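Local coordinates for mandelate racemase/muconate lactonizing enzyme family protein (Azoarcus sp., PDB 2QDE), which belongs to the mandelate racemase/muconate lactonizing enzyme family of the enolase superfamily and carries a barium ion at the metal site of its barrel, at residues F163-A168 with D191-I196. Numbering follows the deposited sequence.
Sequences FVKLKA and DLFIDI. With BA (barium ion), chain I.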
loop_
_atom_site.group_PDB
_atom_site.type_symbol
_atom_site.label_atom_id
_atom_site.label_comp_id
_atom_site.label_asym_id
_atom_site.label_seq_id
_atom_site.Cartn_x
_atom_site.Cartn_y
_atom_site.Cartn_z
ATOM N N PHE A 163 1.278 33.717 20.354
ATOM C CA PHE A 163 0.389 32.598 20.616
ATOM C C PHE A 163 0.476 32.220 22.077
ATOM O O PHE A 163 1.359 32.692 22.791
ATOM C CB PHE A 163 0.680 31.397 19.691
ATOM C CG PHE A 163 2.021 30.751 19.892
ATOM C CD1 PHE A 163 2.268 29.942 20.995
ATOM C CD2 PHE A 163 3.019 30.898 18.929
ATOM C CE1 PHE A 163 3.489 29.279 21.133
ATOM C CE2 PHE A 163 4.238 30.241 19.055
ATOM C CZ PHE A 163 4.475 29.431 20.156
ATOM N N VAL A 164 -0.458 31.392 22.523
ATOM C CA VAL A 164 -0.495 30.956 23.908
ATOM C C VAL A 164 -0.644 29.439 23.956
ATOM O O VAL A 164 -1.603 28.890 23.423
ATOM C CB VAL A 164 -1.678 31.616 24.650
ATOM C CG1 VAL A 164 -1.842 31.001 26.028
ATOM C CG2 VAL A 164 -1.442 33.120 24.761
ATOM N N LYS A 165 0.304 28.775 24.608
ATOM C CA LYS A 165 0.297 27.322 24.725
ATOM C C LYS A 165 0.031 26.882 26.169
ATOM O O LYS A 165 0.615 27.440 27.097
ATOM C CB LYS A 165 1.648 26.780 24.249
ATOM C CG LYS A 165 1.886 25.307 24.530
ATOM C CD LYS A 165 3.230 24.872 23.957
ATOM C CE LYS A 165 3.687 23.560 24.541
ATOM N NZ LYS A 165 4.949 23.104 23.914
ATOM N N LEU A 166 -0.846 25.891 26.348
ATOM C CA LEU A 166 -1.186 25.376 27.674
ATOM C C LEU A 166 -0.748 23.920 27.825
ATOM O O LEU A 166 -0.679 23.177 26.845
ATOM C CB LEU A 166 -2.710 25.450 27.914
ATOM C CG LEU A 166 -3.418 26.759 27.541
ATOM C CD1 LEU A 166 -4.921 26.575 27.623
ATOM C CD2 LEU A 166 -2.958 27.897 28.458
ATOM N N LYS A 167 -0.429 23.514 29.047
ATOM C CA LYS A 167 -0.061 22.122 29.294
ATOM C C LYS A 167 -1.280 21.413 29.864
ATOM O O LYS A 167 -1.855 21.866 30.856
ATOM C CB LYS A 167 1.109 22.046 30.275
ATOM C CG LYS A 167 2.367 22.679 29.722
ATOM C CD LYS A 167 3.600 22.410 30.565
ATOM C CE LYS A 167 4.834 22.979 29.876
ATOM N NZ LYS A 167 6.048 22.894 30.745
ATOM N N ALA A 168 -1.663 20.298 29.257
ATOM C CA ALA A 168 -2.859 19.575 29.684
ATOM C C ALA A 168 -2.558 18.316 30.475
ATOM O O ALA A 168 -2.429 17.233 29.882
ATOM C CB ALA A 168 -3.673 19.231 28.450
ATOM N N ASP A 191 -4.415 32.757 18.840
ATOM C CA ASP A 191 -3.852 31.440 18.530
ATOM C C ASP A 191 -3.628 30.720 19.864
ATOM O O ASP A 191 -2.700 31.037 20.602
ATOM C CB ASP A 191 -2.514 31.611 17.788
ATOM C CG ASP A 191 -1.835 30.278 17.451
ATOM O OD1 ASP A 191 -2.260 29.220 17.964
ATOM O OD2 ASP A 191 -0.854 30.294 16.676
ATOM N N LEU A 192 -4.490 29.758 20.170
ATOM C CA LEU A 192 -4.403 29.014 21.421
ATOM C C LEU A 192 -4.348 27.505 21.173
ATOM O O LEU A 192 -5.137 26.978 20.388
ATOM C CB LEU A 192 -5.623 29.340 22.287
ATOM C CG LEU A 192 -5.792 28.573 23.598
ATOM C CD1 LEU A 192 -4.699 28.991 24.576
ATOM C CD2 LEU A 192 -7.177 28.848 24.182
ATOM N N PHE A 193 -3.411 26.814 21.820
ATOM C CA PHE A 193 -3.327 25.364 21.669
ATOM C C PHE A 193 -2.809 24.691 22.931
ATOM O O PHE A 193 -2.380 25.367 23.864
ATOM C CB PHE A 193 -2.492 24.970 20.432
ATOM C CG PHE A 193 -1.039 25.358 20.495
ATOM C CD1 PHE A 193 -0.076 24.438 20.910
ATOM C CD2 PHE A 193 -0.621 26.621 20.061
ATOM C CE1 PHE A 193 1.294 24.765 20.885
ATOM C CE2 PHE A 193 0.741 26.962 20.032
ATOM C CZ PHE A 193 1.701 26.030 20.442
ATOM N N ILE A 194 -2.868 23.362 22.970
ATOM C CA ILE A 194 -2.424 22.623 24.148
ATOM C C ILE A 194 -1.378 21.554 23.836
ATOM O O ILE A 194 -1.299 21.054 22.714
ATOM C CB ILE A 194 -3.616 21.945 24.851
ATOM C CG1 ILE A 194 -4.322 20.992 23.879
ATOM C CG2 ILE A 194 -4.586 23.003 25.358
ATOM C CD1 ILE A 194 -5.438 20.184 24.517
ATOM N N ASP A 195 -0.590 21.212 24.849
ATOM C CA ASP A 195 0.481 20.222 24.734
ATOM C C ASP A 195 0.191 19.080 25.711
ATOM O O ASP A 195 0.016 19.316 26.903
ATOM C CB ASP A 195 1.809 20.889 25.078
ATOM C CG ASP A 195 3.010 20.019 24.764
ATOM O OD1 ASP A 195 2.835 18.815 24.485
ATOM O OD2 ASP A 195 4.143 20.548 24.815
ATOM N N ILE A 196 0.140 17.852 25.199
ATOM C CA ILE A 196 -0.165 16.677 26.016
ATOM C C ILE A 196 1.074 15.882 26.420
ATOM O O ILE A 196 1.019 15.057 27.331
ATOM C CB ILE A 196 -1.118 15.718 25.262
ATOM C CG1 ILE A 196 -2.183 16.522 24.509
ATOM C CG2 ILE A 196 -1.795 14.777 26.241
ATOM C CD1 ILE A 196 -3.038 17.411 25.401
HETATM BA BA BA I . 5.925 18.588 24.144
#
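K165 and F193 are neighbours on adjacent parallel strands, 164-167 and 192-195, their side chains on the same face of the sheet; helix 172-186 joins the strands as one beta-alpha-beta unit of the enolase-type barrel. Five backbone hydrogen bonds hold the strands in register, among them L166 N to F193 O (3.0 Å) and, just past the end of strand 164-167, an almost straight one from A168 N to D195 O (177° at the hydrogen). K165, F193 and D195 point into the barrel, where the lysine spans the distance from aromatic ring to metal ligand. Its CB lies over one face of the F193 ring, 4.1 Å from the centroid and displaced toward the rim. CG continues along the same ring to CE1, and CD keeps to that atom at 3.6 Å. Because CG stands opposite the backbone N (chi1 170°) and the rest of the chain is extended, the apolar methylenes run past the phenylalanine and CE comes up against OD2 and CB of D195. NZ then forms a salt bridge with D195 OD2 at 2.8 Å and another with E221. A long side chain, apolar along its length and polar at its tip, suits a place between a ring and two acids, while the flat F193 supplies an apolar wall that also meets F163 CD1 obliquely through CE2. On the opposite face, toward helix 172-186, branched aliphatic residues suit the buried layer between sheet and helix: L192 CD1 touches both V164 CG1 and L166 CD1. Just beyond the strand ends, A168 is small enough for I196 CD1 to approach its CB to 3.6 Å. D195, a short acid, brings both oxygens to barium, whose site N197, E221 and D246 complete. OD2 is the nearer at 2.7 Å, and K165 NZ meets this same oxygen on its anti side, 30° out of the carboxylate plane.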